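Local coordinates for putative mRNA export protein (Chaetomium thermophilum, PDB 4WP2) that probably takes part in exporting mRNA from the nucleus to the cytoplasm, and is represented by its C-terminal UBA-type domain, at residues A11-S14 and R15-M19; G18-V21 and E22-Q25. One frame throughout, in Å; residues are numbered along the deposited sequence.

Interaction 1 (A11-S14 and R15-M19); sequences AEVS and RRTGM
The C-terminal turn of helix 2-17, first helix of this UBA-type domain, carries a salt bridge between Glu12 and Arg15 and two hydroxyl-to-backbone links nearer its end. Arg15 grips the carboxylate side-on: NH2 meets OE2 of Glu12 at 2.6 Å on its syn side, and NE meets OE1 of Glu12 at 3.2 Å from above the carboxylate plane. The Arg15 chain, extended through chi2, bends at chi3 (71°), which turns both nitrogens back to Glu12. The flat groups are turned 51° apart. Were Glu12 replaced by an alanine, the guanidinium of Arg15 would probably lose this partner and be freer to turn. Farther along, Val13 O accepts twice, from Thr17 N and, above its carbonyl plane, from Thr17 OG1 at 2.8 Å. That hydroxyl also accepts from Met19 N at 3.1 Å, forming an ST turn. Gly18, its N bonded to Ser14 O, leaves the helix with a positive phi (88°) that calls for glycine. Beyond it, Ser14 OG donates to Met19 O at 2.7 Å, nearly in line with the carbonyl. Two buried hydroxyls thus satisfy backbone groups where helical bonding runs out, while the ion pair lies on a more exposed flank.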
loop_
_atom_site.group_PDB
_atom_site.type_symbol
_atom_site.label_atom_id
_atom_site.label_comp_id
_atom_site.label_asym_id
_atom_site.label_seq_id
_atom_site.Cartn_x
_atom_site.Cartn_y
_atom_site.Cartn_z
ATOM N N ALA A 11 24.628 7.846 27.088
ATOM C CA ALA A 11 24.099 6.573 27.551
ATOM C C ALA A 11 25.219 5.556 27.715
ATOM O O ALA A 11 25.219 4.781 28.674
ATOM C CB ALA A 11 23.040 6.041 26.579
ATOM N N GLU A 12 26.185 5.574 26.800
ATOM C CA GLU A 12 27.283 4.620 26.864
ATOM C C GLU A 12 28.210 4.907 28.040
ATOM O O GLU A 12 28.657 3.979 28.720
ATOM C CB GLU A 12 28.085 4.614 25.564
ATOM C CG GLU A 12 29.197 3.583 25.562
ATOM C CD GLU A 12 28.688 2.150 25.622
ATOM O OE1 GLU A 12 27.463 1.922 25.522
ATOM O OE2 GLU A 12 29.522 1.247 25.819
ATOM N N VAL A 13 28.511 6.180 28.271
ATOM C CA VAL A 13 29.346 6.558 29.407
ATOM C C VAL A 13 28.654 6.153 30.711
ATOM O O VAL A 13 29.297 5.644 31.619
ATOM C CB VAL A 13 29.659 8.069 29.410
ATOM C CG1 VAL A 13 30.272 8.511 30.732
ATOM C CG2 VAL A 13 30.598 8.418 28.258
ATOM N N SER A 14 27.344 6.371 30.782
ATOM C CA SER A 14 26.562 6.012 31.961
ATOM C C SER A 14 26.619 4.506 32.205
ATOM O O SER A 14 26.792 4.058 33.336
ATOM C CB SER A 14 25.114 6.476 31.801
ATOM O OG SER A 14 24.317 6.084 32.907
ATOM N N ARG A 15 26.465 3.732 31.133
ATOM C CA ARG A 15 26.497 2.280 31.221
ATOM C C ARG A 15 27.845 1.791 31.744
ATOM O O ARG A 15 27.906 0.874 32.568
ATOM C CB ARG A 15 26.203 1.652 29.850
ATOM C CG ARG A 15 26.080 0.144 29.883
ATOM C CD ARG A 15 25.848 -0.439 28.499
ATOM N NE ARG A 15 27.040 -0.362 27.656
ATOM C CZ ARG A 15 28.099 -1.156 27.789
ATOM N NH1 ARG A 15 28.129 -2.075 28.746
ATOM N NH2 ARG A 15 29.136 -1.024 26.974
ATOM N N ARG A 16 28.921 2.386 31.240
ATOM C CA ARG A 16 30.267 1.954 31.589
ATOM C C ARG A 16 30.711 2.416 32.986
ATOM O O ARG A 16 31.352 1.653 33.717
ATOM C CB ARG A 16 31.272 2.474 30.559
ATOM C CG ARG A 16 31.202 1.781 29.204
ATOM C CD ARG A 16 31.772 0.377 29.246
ATOM N NE ARG A 16 33.223 0.390 29.397
ATOM C CZ ARG A 16 34.081 0.657 28.418
ATOM N NH1 ARG A 16 33.640 0.968 27.206
ATOM N NH2 ARG A 16 35.383 0.638 28.664
ATOM N N THR A 17 30.367 3.649 33.359
ATOM C CA THR A 17 30.872 4.248 34.599
ATOM C C THR A 17 29.934 4.097 35.790
ATOM O O THR A 17 30.372 4.182 36.937
ATOM C CB THR A 17 31.157 5.755 34.440
ATOM O OG1 THR A 17 29.929 6.461 34.238
ATOM C CG2 THR A 17 32.108 6.011 33.281
ATOM N N GLY A 18 28.646 3.924 35.516
ATOM C CA GLY A 18 27.644 3.859 36.567
ATOM C C GLY A 18 27.091 5.217 36.967
ATOM O O GLY A 18 26.195 5.297 37.809
ATOM N N MET A 19 27.615 6.284 36.366
ATOM C CA MET A 19 27.146 7.638 36.665
ATOM C C MET A 19 25.806 7.942 36.025
ATOM O O MET A 19 25.463 7.372 34.995
ATOM C CB MET A 19 28.163 8.671 36.188
ATOM C CG MET A 19 29.458 8.696 36.972
ATOM S SD MET A 19 30.585 10.009 36.440
ATOM C CE MET A 19 30.878 9.576 34.723
#

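Interaction 2 (G18-V21 and E22-Q25); sequences GMNV and EYSQ
With chi1 at 60°, the CG of Asn20 sits between its own backbone N and carbonyl carbon, and this fold-back carries the amide oxygen to the start of the following helix. Ser24 turns its OG the other way, anti to its carbonyl carbon (chi1 -68°), back toward the preceding turn. The two residues meet the backbone from opposite directions along the chain. Asn20 OD1 takes the N-H of Tyr23 at 3.0 Å, a nearly straight bond (172° at the hydrogen) arriving close to the line of the amide C=O. The same oxygen lies in the plane of the Tyr23 ring, at its edge, 3.6 Å from CD1 of Tyr23. Asn20 is thus the N-cap of helix 21-25, the second helix of the UBA-type domain, its side chain serving an amide that has no preceding helical turn to bond to.

The backbone carbonyl of Asn20 is gripped twice: Ser24 N approaches in the normal helical way, and Ser24 OG donates from above the carbonyl plane at 2.9 Å. The next helical bond runs from Gln25 N to Val21 O at 3.0 Å. Beside this polar first turn, Met19 crosses Tyr23 at about a right angle, its SD 3.8 Å from CB of Tyr23, so that the thioether meets the root of that side chain. The Met19 CB also rests against the Ser24 hydroxyl, with 3.8 Å from CB of Met19 to OG of Ser24. Pro51 and Ala54 of the later loop pack on Tyr23, whereas Val21 and Gln25 reach a second subunit: Val21 packs on its Glu12, and Gln25 NE2 donates to the carbonyl of its Ala4.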
loop_
_atom_site.group_PDB
_atom_site.type_symbol
_atom_site.label_atom_id
_atom_site.label_comp_id
_atom_site.label_asym_id
_atom_site.label_seq_id
_atom_site.Cartn_x
_atom_site.Cartn_y
_atom_site.Cartn_z
ATOM N N GLY A 18 28.646 3.924 35.516
ATOM C CA GLY A 18 27.644 3.859 36.567
ATOM C C GLY A 18 27.091 5.217 36.967
ATOM O O GLY A 18 26.195 5.297 37.809
ATOM N N MET A 19 27.615 6.284 36.366
ATOM C CA MET A 19 27.146 7.638 36.665
ATOM C C MET A 19 25.806 7.942 36.025
ATOM O O MET A 19 25.463 7.372 34.995
ATOM C CB MET A 19 28.163 8.671 36.188
ATOM C CG MET A 19 29.458 8.696 36.972
ATOM S SD MET A 19 30.585 10.009 36.440
ATOM C CE MET A 19 30.878 9.576 34.723
ATOM N N ASN A 20 25.058 8.872 36.614
ATOM C CA ASN A 20 23.804 9.305 36.009
ATOM C C ASN A 20 24.082 10.109 34.728
ATOM O O ASN A 20 25.242 10.377 34.390
ATOM C CB ASN A 20 22.971 10.122 37.007
ATOM C CG ASN A 20 23.685 11.384 37.489
ATOM O OD1 ASN A 20 24.520 11.954 36.787
ATOM N ND2 ASN A 20 23.329 11.841 38.685
ATOM N N VAL A 21 23.034 10.504 34.015
ATOM C CA VAL A 21 23.244 11.146 32.716
ATOM C C VAL A 21 23.905 12.522 32.851
ATOM O O VAL A 21 24.657 12.940 31.969
ATOM C CB VAL A 21 21.922 11.278 31.914
ATOM C CG1 VAL A 21 21.334 9.904 31.640
ATOM C CG2 VAL A 21 20.928 12.161 32.634
ATOM N N GLU A 22 23.639 13.235 33.939
ATOM C CA GLU A 22 24.235 14.562 34.112
ATOM C C GLU A 22 25.763 14.485 34.202
ATOM O O GLU A 22 26.480 15.194 33.492
ATOM C CB GLU A 22 23.689 15.253 35.359
ATOM C CG GLU A 22 24.361 16.590 35.638
ATOM C CD GLU A 22 23.811 17.280 36.869
ATOM O OE1 GLU A 22 23.071 16.633 37.639
ATOM O OE2 GLU A 22 24.115 18.476 37.059
ATOM N N TYR A 23 26.260 13.606 35.058
ATOM C CA TYR A 23 27.699 13.505 35.261
ATOM C C TYR A 23 28.364 12.814 34.069
ATOM O O TYR A 23 29.484 13.155 33.695
ATOM C CB TYR A 23 27.997 12.793 36.587
ATOM C CG TYR A 23 28.028 13.778 37.736
ATOM C CD1 TYR A 23 26.852 14.235 38.312
ATOM C CD2 TYR A 23 29.231 14.293 38.204
ATOM C CE1 TYR A 23 26.874 15.160 39.349
ATOM C CE2 TYR A 23 29.263 15.215 39.238
ATOM C CZ TYR A 23 28.080 15.647 39.804
ATOM O OH TYR A 23 28.100 16.563 40.833
ATOM N N SER A 24 27.644 11.905 33.419
ATOM C CA SER A 24 28.155 11.267 32.206
ATOM C C SER A 24 28.418 12.314 31.126
ATOM O O SER A 24 29.442 12.273 30.446
ATOM C CB SER A 24 27.170 10.218 31.692
ATOM O OG SER A 24 27.096 9.109 32.572
ATOM N N GLN A 25 27.495 13.261 30.977
ATOM C CA GLN A 25 27.685 14.332 30.010
ATOM C C GLN A 25 28.896 15.194 30.382
ATOM O O GLN A 25 29.600 15.679 29.510
ATOM C CB GLN A 25 26.434 15.199 29.910
ATOM C CG GLN A 25 26.504 16.243 28.810
ATOM C CD GLN A 25 25.210 17.001 28.672
ATOM O OE1 GLN A 25 24.734 17.616 29.631
ATOM N NE2 GLN A 25 24.619 16.940 27.497
#

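How the interactions relate
Gly18 and Met19 belong to both interactions, forming the short link between helix 2-17 and helix 21-25. Interaction 1 closes helix 2-17; interaction 2 opens helix 21-25. In the first, hydroxyls deal with backbone groups at a C-terminal end, and its one ion pair faces the surface; in the second, a side-chain amide oxygen caps an N-H at an N-terminal end, helped by a serine hydroxyl on the capping residue's own carbonyl, and no salt bridge takes part. Both also have a buried side, and there they touch: Ser24 packs on Val13 and Ser14, its OG 3.2 Å from CA of Ser14. Only interaction 2 meets another subunit, whereas interaction 1 packs on helix 36-46 of its own chain.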